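Local atomic coordinates of putative cell adhesion protein (Parabacteroides distasonis, PDB entry 3LIU), a protein that probably serves as a fimbrillin-type structural subunit that assembles into pili and supports cell adhesion. Residues A[20-25]-A[144-149]; A[57-62]-A[99-104]; A[225-230]-A[289-294]; A[310-315]-A[328-333]. All blocks are in the same frame, centred on the assembly; numbering follows the deposited sequence.

The four contacts illustrate how an elongated, strand-rich chain is held together by different means along its length. Contacts 1 and 2 lie in the FimA-like part and share strands of the same sheet system; their centres are about 20 Å apart, and the segments of contact 2 fall in sequence between the two of contact 1. Contact 3, between two loops, comes next along the chain, its centre about 29 Å from that of contact 2. Contact 4, a hairpin in a second sheet, comes last. Its centre is about 50 Å from that of contact 1, on the opposite side of the chain's centre, consistent with a long subunit built from two strand-rich halves.

Contact 1. Residues A[20-25]-A[144-149]; sequences ALAIKS and IGYDDE
Y146 lays its ring over A22, whose CB sits 4.0 Å from the ring centroid and is offset toward the rim: a CH-pi contact over one face. The nearest ring atom, CE1, comes 3.5 Å from A22 N, and the edge of the ring is turned to L21 N, which lies in its plane. With CG beside its own backbone N (chi1 -76°), Y146 sends the ring back across the strand, so that OH finishes 3.9 Å from A20 CB.

On the other side of the strand, L21 and I144 point the same way and their side chains cross obliquely, L21 CG meeting I144 CB at 4.0 Å. V86 and V88 pack against L21 there. Between these two layers the backbones are joined by two bonds: I144 N gives its hydrogen to A20 O, and A22 N reaches I144 O at a short 2.6 Å. The strand gives way to a loop at G145, where any side chain would clash with A22 O and the backbone angles also call for glycine. The carboxylate of E162 accepts both G145 N and Y146 N, which helps to set the start of the loop carrying the ring.

Past I144, backbone bonds to V169 continue the line from A22 and K24. The arrangement is a short parallel bridge, L21 with I144, followed by a loop that opens with a glycine, within the beta-rich, transthyretin-like fold of the FimA family.

Contact 2. Residues A[57-62]-A[99-104]; sequences SVIYTK and ELAKAK
L100 O accepts the backbone N-H of A103 at 3.1 Å, and I59 packs against the same oxygen with all four of its side-chain carbons. The nearest of them, CD1, lies 3.7 Å from L100 O and reaches still closer to another carbonyl, A103 O, at 3.4 Å. The two branches of I59 divide the work. CG1 stands beside the backbone N (chi1 -56°) and carries CD1 across the turn to A103, while CG2 spreads over A101, 3.7 Å from its CA and 4.3 Å from its CB.

One isoleucine of strand 57-66 thus bears most of the contact with the end region of helix 94-101 and the turn after it. F109 of helix 106-110 touches I59, L100 and A103 alike and extends the apolar patch. Shortening I59 to an alanine would probably open a gap between the strand and the turn at A101 to A103, and leave F109 without one of its neighbours.

No hydrogen bond crosses between the segments, so the two meet by van der Waals contact of an aliphatic side chain with backbone atoms and alanines, an association that depends on shape more than on direction.

Contact 3. Residues A[225-230]-A[289-294]; sequences KDFFGD and KGEVKS
E291 starts out with CG beside its backbone N and then bends sharply at chi2 (95°), which turns its carboxylate back to F227, while F228, on a backbone of positive phi, carries its ring with CG likewise beside the backbone N and lays it against K293. The bend at E291 permits the main hydrogen bond: F227 N gives its hydrogen to E291 OE2 at 2.8 Å and nearly straight (172°), although it comes from above the carboxylate plane, 63° out of it.

Alongside, the extended chain of K289 reaches D226 and forms a salt bridge, NZ to OD1 at 2.8 Å, on the syn side of the carboxylate. D226 OD1 and E291 OE2 are only 4.1 Å apart; their mutual repulsion is probably eased because K289 takes the first and K209 forms a salt bridge to E291 OE1.

The ring of F228 covers the next part of that segment, from V292 to K293. K293 N sits 3.5 Å above one face, toward the rim, K293 CB makes a CH-pi contact over the face, and E291 O meets the ring edge in plane. Replacing F228 with a serine would probably strip this cover from K293 and deprive Y235 of the ring it meets edge-to-face.

Y235 and Y238 complete the join through their hydroxyls, which bond to K293 N and E291 O respectively. Both segments are loops, one leading from strand 193-213 to strand 238-240 and the other running into strand 308-319; K209 and V211 touch F227 and so connect the two loops to the sheet containing strand 193-213.

Contact 4. Residues A[310-315]-A[328-333]; sequences IVKGDY and KENCYY
Opposite the single residue G313 the other strand places two, N330 and C331: a G1 beta bulge, with N330 at the positive-phi position (phi 56°). The extra residue puts two backbone N-H groups near G313 O, but only one bonds to it, C331 N at 2.9 Å. The other, N330 N, is turned to the side chain of D314, meeting OD1 at 3.0 Å nearly along its C-O axis. K201 NZ bonds to that same OD1 and also to N330 OD1, so a single lysine of strand 193-213 ties both sides of the bulge.

D314 and E329 run side by side with their carboxylate planes 64° apart, and D314 OD2 lies 4.3 Å from E329 OE1, a like-charge pair that K201, bridged to D314 and only weakly to E329, probably tempers.

The bulge interrupts an antiparallel beta hairpin, strands 308-319 and 326-336, shifting the register by one between the G313-C331 and Y315-K328 pairs. Away from it the pairing is regular, with V311 and Y333 exchanging two backbone bonds.

K312 and Y332 point the same way from the face they share. Lysine CG stands over one face of the ring, 3.8 Å from its centroid, while a bend at chi3 (70°) brings NZ to a water that Y332 OH also holds. On the opposite face of the sheet, with V311 and C331, Y333 crosses Y315 at about a right angle, its OH 3.5 Å from Y315 CB and hydrogen-bonded to G368 O.

Contact 1. Residues A[20-25]-A[144-149]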
loop_
_atom_site.group_PDB
_atom_site.type_symbol
_atom_site.label_atom_id
_atom_site.label_comp_id
_atom_site.label_asym_id
_atom_site.label_seq_id
_atom_site.Cartn_x
_atom_site.Cartn_y
_atom_site.Cartn_z
ATOM N N ALA A 20 16.357 -1.801 24.516
ATOM C CA ALA A 20 14.897 -1.828 24.538
ATOM C C ALA A 20 14.409 -0.657 23.701
ATOM O O ALA A 20 15.042 0.408 23.646
ATOM C CB ALA A 20 14.347 -1.760 25.950
ATOM N N LEU A 21 13.281 -0.850 23.050
ATOM C CA LEU A 21 12.849 0.089 22.006
ATOM C C LEU A 21 11.346 0.311 22.127
ATOM O O LEU A 21 10.628 -0.632 22.347
ATOM C CB LEU A 21 13.275 -0.448 20.622
ATOM C CG LEU A 21 13.082 0.450 19.400
ATOM C CD1 LEU A 21 14.174 0.206 18.360
ATOM C CD2 LEU A 21 11.684 0.296 18.792
ATOM N N ALA A 22 10.886 1.565 22.050
ATOM C CA ALA A 22 9.461 1.883 22.102
ATOM C C ALA A 22 8.993 2.516 20.786
ATOM O O ALA A 22 9.689 3.403 20.231
ATOM C CB ALA A 22 9.175 2.772 23.278
ATOM N N ILE A 23 7.858 2.037 20.249
ATOM C CA ILE A 23 7.274 2.632 19.006
ATOM C C ILE A 23 5.972 3.388 19.269
ATOM O O ILE A 23 5.216 3.076 20.222
ATOM C CB ILE A 23 7.062 1.570 17.887
ATOM C CG1 ILE A 23 5.960 0.567 18.273
ATOM C CG2 ILE A 23 8.402 0.813 17.626
ATOM C CD1 ILE A 23 4.518 0.996 17.956
ATOM N N LYS A 24 5.718 4.401 18.453
ATOM C CA LYS A 24 4.485 5.166 18.557
ATOM C C LYS A 24 3.347 4.374 17.934
ATOM O O LYS A 24 3.502 3.827 16.846
ATOM C CB LYS A 24 4.623 6.497 17.839
ATOM C CG LYS A 24 3.491 7.470 18.101
ATOM C CD LYS A 24 3.452 8.564 17.004
ATOM C CE LYS A 24 4.573 9.579 17.181
ATOM N NZ LYS A 24 4.874 10.331 15.926
ATOM N N SER A 25 2.207 4.318 18.625
ATOM C CA SER A 25 1.084 3.461 18.218
ATOM C C SER A 25 -0.224 4.262 18.177
ATOM O O SER A 25 -0.475 5.082 19.073
ATOM C CB SER A 25 0.942 2.281 19.204
ATOM O OG SER A 25 0.391 1.140 18.566
ATOM N N ILE A 144 15.599 3.146 23.123
ATOM C CA ILE A 144 15.223 3.931 21.966
ATOM C C ILE A 144 13.737 4.179 21.998
ATOM O O ILE A 144 12.909 3.246 21.888
ATOM C CB ILE A 144 15.630 3.249 20.653
ATOM C CG1 ILE A 144 17.151 3.073 20.624
ATOM C CG2 ILE A 144 15.099 4.058 19.445
ATOM C CD1 ILE A 144 17.680 2.294 19.401
ATOM N N GLY A 145 13.391 5.450 22.155
ATOM C CA GLY A 145 12.009 5.888 22.112
ATOM C C GLY A 145 11.341 6.110 23.456
ATOM O O GLY A 145 10.127 6.318 23.499
ATOM N N TYR A 146 12.119 6.103 24.543
ATOM C CA TYR A 146 11.548 6.171 25.891
ATOM C C TYR A 146 11.618 7.561 26.508
ATOM O O TYR A 146 11.173 7.761 27.639
ATOM C CB TYR A 146 12.267 5.179 26.800
ATOM C CG TYR A 146 11.880 3.759 26.599
ATOM C CD1 TYR A 146 12.356 3.028 25.510
ATOM C CD2 TYR A 146 11.043 3.122 27.507
ATOM C CE1 TYR A 146 12.005 1.692 25.346
ATOM C CE2 TYR A 146 10.698 1.793 27.358
ATOM C CZ TYR A 146 11.162 1.091 26.266
ATOM O OH TYR A 146 10.802 -0.229 26.139
ATOM N N ASP A 147 12.186 8.522 25.790
ATOM C CA ASP A 147 12.222 9.903 26.276
ATOM C C ASP A 147 12.404 10.842 25.097
ATOM O O ASP A 147 12.771 10.406 24.000
ATOM C CB ASP A 147 13.364 10.073 27.251
ATOM C CG ASP A 147 13.135 11.195 28.233
ATOM O OD1 ASP A 147 12.080 11.858 28.164
ATOM O OD2 ASP A 147 14.031 11.401 29.063
ATOM N N ASP A 148 12.159 12.127 25.327
ATOM C CA ASP A 148 12.305 13.132 24.264
ATOM C C ASP A 148 13.649 13.874 24.353
ATOM O O ASP A 148 13.823 14.982 23.842
ATOM C CB ASP A 148 11.110 14.101 24.251
ATOM C CG ASP A 148 10.938 14.842 25.545
ATOM O OD1 ASP A 148 11.851 14.811 26.394
ATOM O OD2 ASP A 148 9.873 15.479 25.709
ATOM N N GLU A 149 14.627 13.240 24.966
ATOM C CA GLU A 149 15.948 13.822 25.039
ATOM C C GLU A 149 16.927 12.664 25.263
ATOM O O GLU A 149 16.538 11.682 25.836
ATOM C CB GLU A 149 15.937 14.782 26.210
ATOM C CG GLU A 149 16.966 15.822 26.205
ATOM C CD GLU A 149 16.686 16.846 27.275
ATOM O OE1 GLU A 149 16.774 16.504 28.470
ATOM O OE2 GLU A 149 16.349 17.989 26.912
#

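Contact 2. Residues A[57-62]-A[99-104]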
loop_
_atom_site.group_PDB
_atom_site.type_symbol
_atom_site.label_atom_id
_atom_site.label_comp_id
_atom_site.label_asym_id
_atom_site.label_seq_id
_atom_site.Cartn_x
_atom_site.Cartn_y
_atom_site.Cartn_z
ATOM N N SER A 57 26.004 -7.554 13.327
ATOM C CA SER A 57 24.570 -7.348 13.262
ATOM C C SER A 57 23.843 -8.190 14.290
ATOM O O SER A 57 24.305 -9.283 14.643
ATOM C CB SER A 57 24.070 -7.647 11.862
ATOM O OG SER A 57 24.241 -9.017 11.481
ATOM N N VAL A 58 22.727 -7.657 14.785
ATOM C CA VAL A 58 21.799 -8.392 15.618
ATOM C C VAL A 58 20.400 -8.088 15.130
ATOM O O VAL A 58 19.989 -6.909 15.089
ATOM C CB VAL A 58 21.912 -7.999 17.100
ATOM C CG1 VAL A 58 21.025 -8.875 17.948
ATOM C CG2 VAL A 58 23.362 -8.158 17.586
ATOM N N ILE A 59 19.670 -9.129 14.746
ATOM C CA ILE A 59 18.270 -8.993 14.294
ATOM C C ILE A 59 17.388 -9.939 15.073
ATOM O O ILE A 59 17.755 -11.095 15.259
ATOM C CB ILE A 59 18.091 -9.341 12.803
ATOM C CG1 ILE A 59 19.025 -8.473 11.929
ATOM C CG2 ILE A 59 16.590 -9.177 12.376
ATOM C CD1 ILE A 59 20.104 -9.202 11.231
ATOM N N TYR A 60 16.238 -9.459 15.534
ATOM C CA TYR A 60 15.339 -10.264 16.340
ATOM C C TYR A 60 13.907 -9.835 16.166
ATOM O O TYR A 60 13.626 -8.697 15.772
ATOM C CB TYR A 60 15.696 -10.182 17.823
ATOM C CG TYR A 60 15.742 -8.776 18.357
ATOM C CD1 TYR A 60 16.851 -7.976 18.134
ATOM C CD2 TYR A 60 14.695 -8.246 19.102
ATOM C CE1 TYR A 60 16.926 -6.672 18.645
ATOM C CE2 TYR A 60 14.762 -6.928 19.612
ATOM C CZ TYR A 60 15.884 -6.158 19.348
ATOM O OH TYR A 60 16.004 -4.881 19.810
ATOM N N THR A 61 12.997 -10.738 16.512
ATOM C CA THR A 61 11.549 -10.475 16.442
ATOM C C THR A 61 10.898 -10.879 17.758
ATOM O O THR A 61 11.162 -11.963 18.278
ATOM C CB THR A 61 10.849 -11.218 15.278
ATOM O OG1 THR A 61 11.372 -10.771 14.028
ATOM C CG2 THR A 61 9.293 -10.925 15.261
ATOM N N LYS A 62 10.071 -9.997 18.288
ATOM C CA LYS A 62 9.345 -10.215 19.527
ATOM C C LYS A 62 7.938 -9.682 19.379
ATOM O O LYS A 62 7.622 -8.881 18.480
ATOM C CB LYS A 62 10.011 -9.504 20.717
ATOM C CG LYS A 62 11.459 -9.987 20.960
ATOM C CD LYS A 62 12.130 -9.401 22.173
ATOM C CE LYS A 62 13.409 -10.216 22.503
ATOM N NZ LYS A 62 14.390 -9.402 23.258
ATOM N N GLU A 99 13.899 -14.089 6.749
ATOM C CA GLU A 99 14.663 -13.374 5.725
ATOM C C GLU A 99 15.366 -12.148 6.320
ATOM O O GLU A 99 16.538 -11.921 6.070
ATOM C CB GLU A 99 13.756 -12.956 4.564
ATOM C CG GLU A 99 13.285 -14.131 3.715
ATOM C CD GLU A 99 12.415 -13.719 2.528
ATOM O OE1 GLU A 99 12.127 -12.534 2.341
ATOM O OE2 GLU A 99 12.006 -14.601 1.758
ATOM N N LEU A 100 14.636 -11.388 7.130
ATOM C CA LEU A 100 15.210 -10.237 7.777
ATOM C C LEU A 100 16.342 -10.685 8.730
ATOM O O LEU A 100 17.381 -10.031 8.797
ATOM C CB LEU A 100 14.123 -9.417 8.497
ATOM C CG LEU A 100 13.075 -8.641 7.668
ATOM C CD1 LEU A 100 11.967 -8.091 8.625
ATOM C CD2 LEU A 100 13.662 -7.507 6.778
ATOM N N ALA A 101 16.171 -11.814 9.421
ATOM C CA ALA A 101 17.159 -12.257 10.391
ATOM C C ALA A 101 18.454 -12.723 9.678
ATOM O O ALA A 101 19.512 -12.794 10.298
ATOM C CB ALA A 101 16.598 -13.343 11.276
ATOM N N LYS A 102 18.375 -13.013 8.376
ATOM C CA LYS A 102 19.562 -13.384 7.622
ATOM C C LYS A 102 20.278 -12.203 6.980
ATOM O O LYS A 102 21.362 -12.389 6.465
ATOM C CB LYS A 102 19.206 -14.415 6.542
ATOM C CG LYS A 102 18.745 -15.764 7.063
ATOM C CD LYS A 102 17.985 -16.560 5.985
ATOM C CE LYS A 102 18.031 -18.077 6.233
ATOM N NZ LYS A 102 17.404 -18.837 5.078
ATOM N N ALA A 103 19.712 -10.997 7.024
ATOM C CA ALA A 103 20.421 -9.794 6.559
ATOM C C ALA A 103 21.806 -9.610 7.205
ATOM O O ALA A 103 21.978 -9.771 8.425
ATOM C CB ALA A 103 19.593 -8.515 6.819
ATOM N N LYS A 104 22.767 -9.212 6.389
ATOM C CA LYS A 104 24.118 -8.970 6.867
ATOM C C LYS A 104 24.489 -7.495 6.923
ATOM O O LYS A 104 25.587 -7.146 7.334
ATOM C CB LYS A 104 25.111 -9.738 6.001
ATOM C CG LYS A 104 25.010 -11.223 6.190
ATOM C CD LYS A 104 25.245 -11.613 7.659
ATOM C CE LYS A 104 25.172 -13.130 7.848
ATOM N NZ LYS A 104 24.652 -13.459 9.199
#

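Contact 3. Residues A[225-230]-A[289-294]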
loop_
_atom_site.group_PDB
_atom_site.type_symbol
_atom_site.label_atom_id
_atom_site.label_comp_id
_atom_site.label_asym_id
_atom_site.label_seq_id
_atom_site.Cartn_x
_atom_site.Cartn_y
_atom_site.Cartn_z
ATOM N N LYS A 225 9.129 -1.413 -5.677
ATOM C CA LYS A 225 10.034 -2.261 -6.460
ATOM C C LYS A 225 9.900 -1.936 -7.939
ATOM O O LYS A 225 8.787 -1.899 -8.475
ATOM C CB LYS A 225 9.679 -3.727 -6.291
ATOM C CG LYS A 225 10.025 -4.371 -4.949
ATOM C CD LYS A 225 11.490 -4.159 -4.536
ATOM C CE LYS A 225 11.903 -5.195 -3.475
ATOM N NZ LYS A 225 13.246 -4.943 -2.893
ATOM N N ASP A 226 11.039 -1.696 -8.596
ATOM C CA ASP A 226 11.067 -1.611 -10.040
ATOM C C ASP A 226 10.697 -2.960 -10.618
ATOM O O ASP A 226 11.041 -3.996 -10.053
ATOM C CB ASP A 226 12.458 -1.250 -10.540
ATOM C CG ASP A 226 12.836 0.149 -10.250
ATOM O OD1 ASP A 226 12.010 0.950 -9.804
ATOM O OD2 ASP A 226 13.985 0.468 -10.502
ATOM N N PHE A 227 10.009 -2.945 -11.748
ATOM C CA PHE A 227 9.621 -4.178 -12.470
ATOM C C PHE A 227 10.356 -4.247 -13.794
ATOM O O PHE A 227 10.804 -3.231 -14.317
ATOM C CB PHE A 227 8.109 -4.216 -12.707
ATOM C CG PHE A 227 7.292 -4.788 -11.570
ATOM C CD1 PHE A 227 7.608 -4.524 -10.217
ATOM C CD2 PHE A 227 6.140 -5.503 -11.855
ATOM C CE1 PHE A 227 6.787 -4.989 -9.185
ATOM C CE2 PHE A 227 5.299 -5.986 -10.828
ATOM C CZ PHE A 227 5.603 -5.740 -9.508
ATOM N N PHE A 228 10.476 -5.454 -14.338
ATOM C CA PHE A 228 11.198 -5.678 -15.584
ATOM C C PHE A 228 12.665 -5.185 -15.505
ATOM O O PHE A 228 13.290 -5.322 -14.444
ATOM C CB PHE A 228 10.391 -5.106 -16.755
ATOM C CG PHE A 228 9.053 -5.764 -16.904
ATOM C CD1 PHE A 228 8.970 -7.089 -17.326
ATOM C CD2 PHE A 228 7.903 -5.119 -16.537
ATOM C CE1 PHE A 228 7.743 -7.739 -17.402
ATOM C CE2 PHE A 228 6.661 -5.759 -16.640
ATOM C CZ PHE A 228 6.583 -7.054 -17.071
ATOM N N GLY A 229 13.212 -4.626 -16.589
ATOM C CA GLY A 229 14.641 -4.258 -16.622
ATOM C C GLY A 229 15.474 -5.449 -16.223
ATOM O O GLY A 229 15.238 -6.546 -16.705
ATOM N N ASP A 230 16.386 -5.269 -15.273
ATOM C CA ASP A 230 17.220 -6.384 -14.780
ATOM C C ASP A 230 16.711 -6.992 -13.453
ATOM O O ASP A 230 17.423 -7.771 -12.786
ATOM C CB ASP A 230 18.648 -5.890 -14.583
ATOM C CG ASP A 230 18.771 -4.874 -13.445
ATOM O OD1 ASP A 230 17.872 -4.810 -12.563
ATOM O OD2 ASP A 230 19.788 -4.143 -13.422
ATOM N N LYS A 289 5.541 3.698 -11.150
ATOM C CA LYS A 289 6.154 3.496 -12.470
ATOM C C LYS A 289 5.296 2.721 -13.468
ATOM O O LYS A 289 5.409 2.950 -14.657
ATOM C CB LYS A 289 7.546 2.881 -12.334
ATOM C CG LYS A 289 8.511 3.885 -11.670
ATOM C CD LYS A 289 9.815 3.252 -11.286
ATOM C CE LYS A 289 10.734 4.214 -10.503
ATOM N NZ LYS A 289 12.146 3.671 -10.539
ATOM N N GLY A 290 4.455 1.806 -13.004
ATOM C CA GLY A 290 3.547 1.073 -13.905
ATOM C C GLY A 290 4.248 0.406 -15.083
ATOM O O GLY A 290 3.756 0.449 -16.190
ATOM N N GLU A 291 5.403 -0.206 -14.846
ATOM C CA GLU A 291 6.185 -0.759 -15.969
ATOM C C GLU A 291 5.471 -1.885 -16.704
ATOM O O GLU A 291 4.787 -2.711 -16.093
ATOM C CB GLU A 291 7.567 -1.248 -15.539
ATOM C CG GLU A 291 8.428 -0.227 -14.855
ATOM C CD GLU A 291 8.302 -0.339 -13.322
ATOM O OE1 GLU A 291 7.174 -0.505 -12.826
ATOM O OE2 GLU A 291 9.343 -0.328 -12.641
ATOM N N VAL A 292 5.623 -1.890 -18.031
ATOM C CA VAL A 292 5.250 -3.044 -18.858
ATOM C C VAL A 292 6.520 -3.630 -19.481
ATOM O O VAL A 292 7.602 -3.020 -19.476
ATOM C CB VAL A 292 4.190 -2.697 -19.916
ATOM C CG1 VAL A 292 2.881 -2.206 -19.223
ATOM C CG2 VAL A 292 4.772 -1.672 -20.964
ATOM N N LYS A 293 6.406 -4.828 -20.011
ATOM C CA LYS A 293 7.564 -5.493 -20.609
ATOM C C LYS A 293 7.985 -4.746 -21.855
ATOM O O LYS A 293 7.144 -4.201 -22.544
ATOM C CB LYS A 293 7.144 -6.895 -20.999
ATOM C CG LYS A 293 8.212 -7.749 -21.612
ATOM C CD LYS A 293 7.566 -8.964 -22.297
ATOM C CE LYS A 293 7.592 -10.160 -21.397
ATOM N NZ LYS A 293 8.903 -10.857 -21.506
ATOM N N SER A 294 9.276 -4.706 -22.166
ATOM C CA SER A 294 9.715 -4.014 -23.374
ATOM C C SER A 294 9.142 -4.740 -24.604
ATOM O O SER A 294 9.030 -5.973 -24.627
ATOM C CB SER A 294 11.234 -3.978 -23.457
ATOM O OG SER A 294 11.674 -5.298 -23.664
#

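Contact 4. Residues A[310-315]-A[328-333]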
loop_
_atom_site.group_PDB
_atom_site.type_symbol
_atom_site.label_atom_id
_atom_site.label_comp_id
_atom_site.label_asym_id
_atom_site.label_seq_id
_atom_site.Cartn_x
_atom_site.Cartn_y
_atom_site.Cartn_z
ATOM N N ILE A 310 -11.370 -0.252 -11.244
ATOM C CA ILE A 310 -12.369 -0.494 -12.274
ATOM C C ILE A 310 -13.713 -0.844 -11.635
ATOM O O ILE A 310 -13.782 -1.719 -10.731
ATOM C CB ILE A 310 -11.913 -1.653 -13.208
ATOM C CG1 ILE A 310 -10.503 -1.389 -13.738
ATOM C CG2 ILE A 310 -12.915 -1.858 -14.440
ATOM C CD1 ILE A 310 -9.939 -2.507 -14.677
ATOM N N VAL A 311 -14.774 -0.137 -12.054
ATOM C CA VAL A 311 -16.140 -0.450 -11.646
ATOM C C VAL A 311 -16.956 -1.056 -12.786
ATOM O O VAL A 311 -16.704 -0.783 -13.973
ATOM C CB VAL A 311 -16.876 0.766 -11.039
ATOM C CG1 VAL A 311 -15.959 1.470 -9.968
ATOM C CG2 VAL A 311 -17.266 1.723 -12.105
ATOM N N LYS A 312 -17.867 -1.943 -12.401
ATOM C CA LYS A 312 -18.838 -2.533 -13.305
ATOM C C LYS A 312 -20.239 -2.269 -12.788
ATOM O O LYS A 312 -20.494 -2.424 -11.596
ATOM C CB LYS A 312 -18.648 -4.033 -13.407
ATOM C CG LYS A 312 -19.361 -4.643 -14.641
ATOM C CD LYS A 312 -19.358 -6.138 -14.662
ATOM C CE LYS A 312 -20.257 -6.700 -13.603
ATOM N NZ LYS A 312 -20.198 -8.152 -13.627
ATOM N N GLY A 313 -21.158 -1.901 -13.689
ATOM C CA GLY A 313 -22.565 -1.724 -13.307
ATOM C C GLY A 313 -23.473 -1.541 -14.508
ATOM O O GLY A 313 -23.037 -1.643 -15.654
ATOM N N ASP A 314 -24.738 -1.251 -14.246
ATOM C CA ASP A 314 -25.750 -1.160 -15.297
ATOM C C ASP A 314 -26.057 0.302 -15.493
ATOM O O ASP A 314 -26.418 0.981 -14.535
ATOM C CB ASP A 314 -27.027 -1.917 -14.901
ATOM C CG ASP A 314 -26.783 -3.407 -14.693
ATOM O OD1 ASP A 314 -25.709 -3.922 -15.078
ATOM O OD2 ASP A 314 -27.658 -4.053 -14.097
ATOM N N TYR A 315 -25.903 0.785 -16.725
ATOM C CA TYR A 315 -26.071 2.213 -17.016
ATOM C C TYR A 315 -27.283 2.363 -17.895
ATOM O O TYR A 315 -27.429 1.685 -18.926
ATOM C CB TYR A 315 -24.819 2.780 -17.698
ATOM C CG TYR A 315 -24.973 4.188 -18.235
ATOM C CD1 TYR A 315 -24.849 5.312 -17.402
ATOM C CD2 TYR A 315 -25.254 4.400 -19.568
ATOM C CE1 TYR A 315 -25.003 6.609 -17.919
ATOM C CE2 TYR A 315 -25.408 5.675 -20.088
ATOM C CZ TYR A 315 -25.284 6.768 -19.281
ATOM O OH TYR A 315 -25.466 7.999 -19.857
ATOM N N LYS A 328 -27.781 -0.561 -20.510
ATOM C CA LYS A 328 -26.637 -1.381 -20.883
ATOM C C LYS A 328 -26.161 -2.035 -19.615
ATOM O O LYS A 328 -25.741 -1.365 -18.677
ATOM C CB LYS A 328 -25.534 -0.532 -21.484
ATOM C CG LYS A 328 -24.320 -1.402 -22.037
ATOM C CD LYS A 328 -23.313 -0.558 -22.848
ATOM C CE LYS A 328 -22.204 -1.415 -23.478
ATOM N NZ LYS A 328 -21.221 -0.595 -24.279
ATOM N N GLU A 329 -26.226 -3.349 -19.573
ATOM C CA GLU A 329 -25.811 -4.032 -18.377
ATOM C C GLU A 329 -24.324 -4.287 -18.409
ATOM O O GLU A 329 -23.745 -4.366 -19.473
ATOM C CB GLU A 329 -26.504 -5.368 -18.261
ATOM C CG GLU A 329 -27.985 -5.276 -18.122
ATOM C CD GLU A 329 -28.541 -6.620 -17.753
ATOM O OE1 GLU A 329 -27.975 -7.276 -16.871
ATOM O OE2 GLU A 329 -29.515 -7.042 -18.349
ATOM N N ASN A 330 -23.730 -4.454 -17.229
ATOM C CA ASN A 330 -22.372 -4.972 -17.100
ATOM C C ASN A 330 -21.352 -4.158 -17.878
ATOM O O ASN A 330 -20.525 -4.717 -18.595
ATOM C CB ASN A 330 -22.372 -6.468 -17.490
ATOM C CG ASN A 330 -23.275 -7.271 -16.592
ATOM O OD1 ASN A 330 -23.225 -7.113 -15.357
ATOM N ND2 ASN A 330 -24.168 -8.090 -17.192
ATOM N N CYS A 331 -21.484 -2.829 -17.762
ATOM C CA CYS A 331 -20.577 -1.832 -18.294
ATOM C C CYS A 331 -19.392 -1.623 -17.371
ATOM O O CYS A 331 -19.598 -1.475 -16.168
ATOM C CB CYS A 331 -21.238 -0.448 -18.280
ATOM S SG CYS A 331 -22.390 -0.202 -19.408
ATOM N N TYR A 332 -18.194 -1.468 -17.945
ATOM C CA TYR A 332 -16.988 -1.162 -17.188
ATOM C C TYR A 332 -16.469 0.259 -17.408
ATOM O O TYR A 332 -16.520 0.829 -18.524
ATOM C CB TYR A 332 -15.842 -2.116 -17.545
ATOM C CG TYR A 332 -16.060 -3.538 -17.203
ATOM C CD1 TYR A 332 -15.707 -4.032 -15.960
ATOM C CD2 TYR A 332 -16.613 -4.427 -18.137
ATOM C CE1 TYR A 332 -15.897 -5.355 -15.650
ATOM C CE2 TYR A 332 -16.835 -5.758 -17.812
ATOM C CZ TYR A 332 -16.466 -6.222 -16.565
ATOM O OH TYR A 332 -16.687 -7.552 -16.208
ATOM N N TYR A 333 -15.909 0.790 -16.328
ATOM C CA TYR A 333 -15.271 2.099 -16.285
ATOM C C TYR A 333 -13.971 1.966 -15.464
ATOM O O TYR A 333 -14.003 1.575 -14.263
ATOM C CB TYR A 333 -16.193 3.112 -15.624
ATOM C CG TYR A 333 -17.564 3.232 -16.255
ATOM C CD1 TYR A 333 -18.583 2.376 -15.888
ATOM C CD2 TYR A 333 -17.837 4.212 -17.221
ATOM C CE1 TYR A 333 -19.865 2.478 -16.442
ATOM C CE2 TYR A 333 -19.091 4.320 -17.798
ATOM C CZ TYR A 333 -20.120 3.448 -17.374
ATOM O OH TYR A 333 -21.372 3.533 -17.912
HETATM O O HOH W 1 -17.042 -8.731 -13.836
#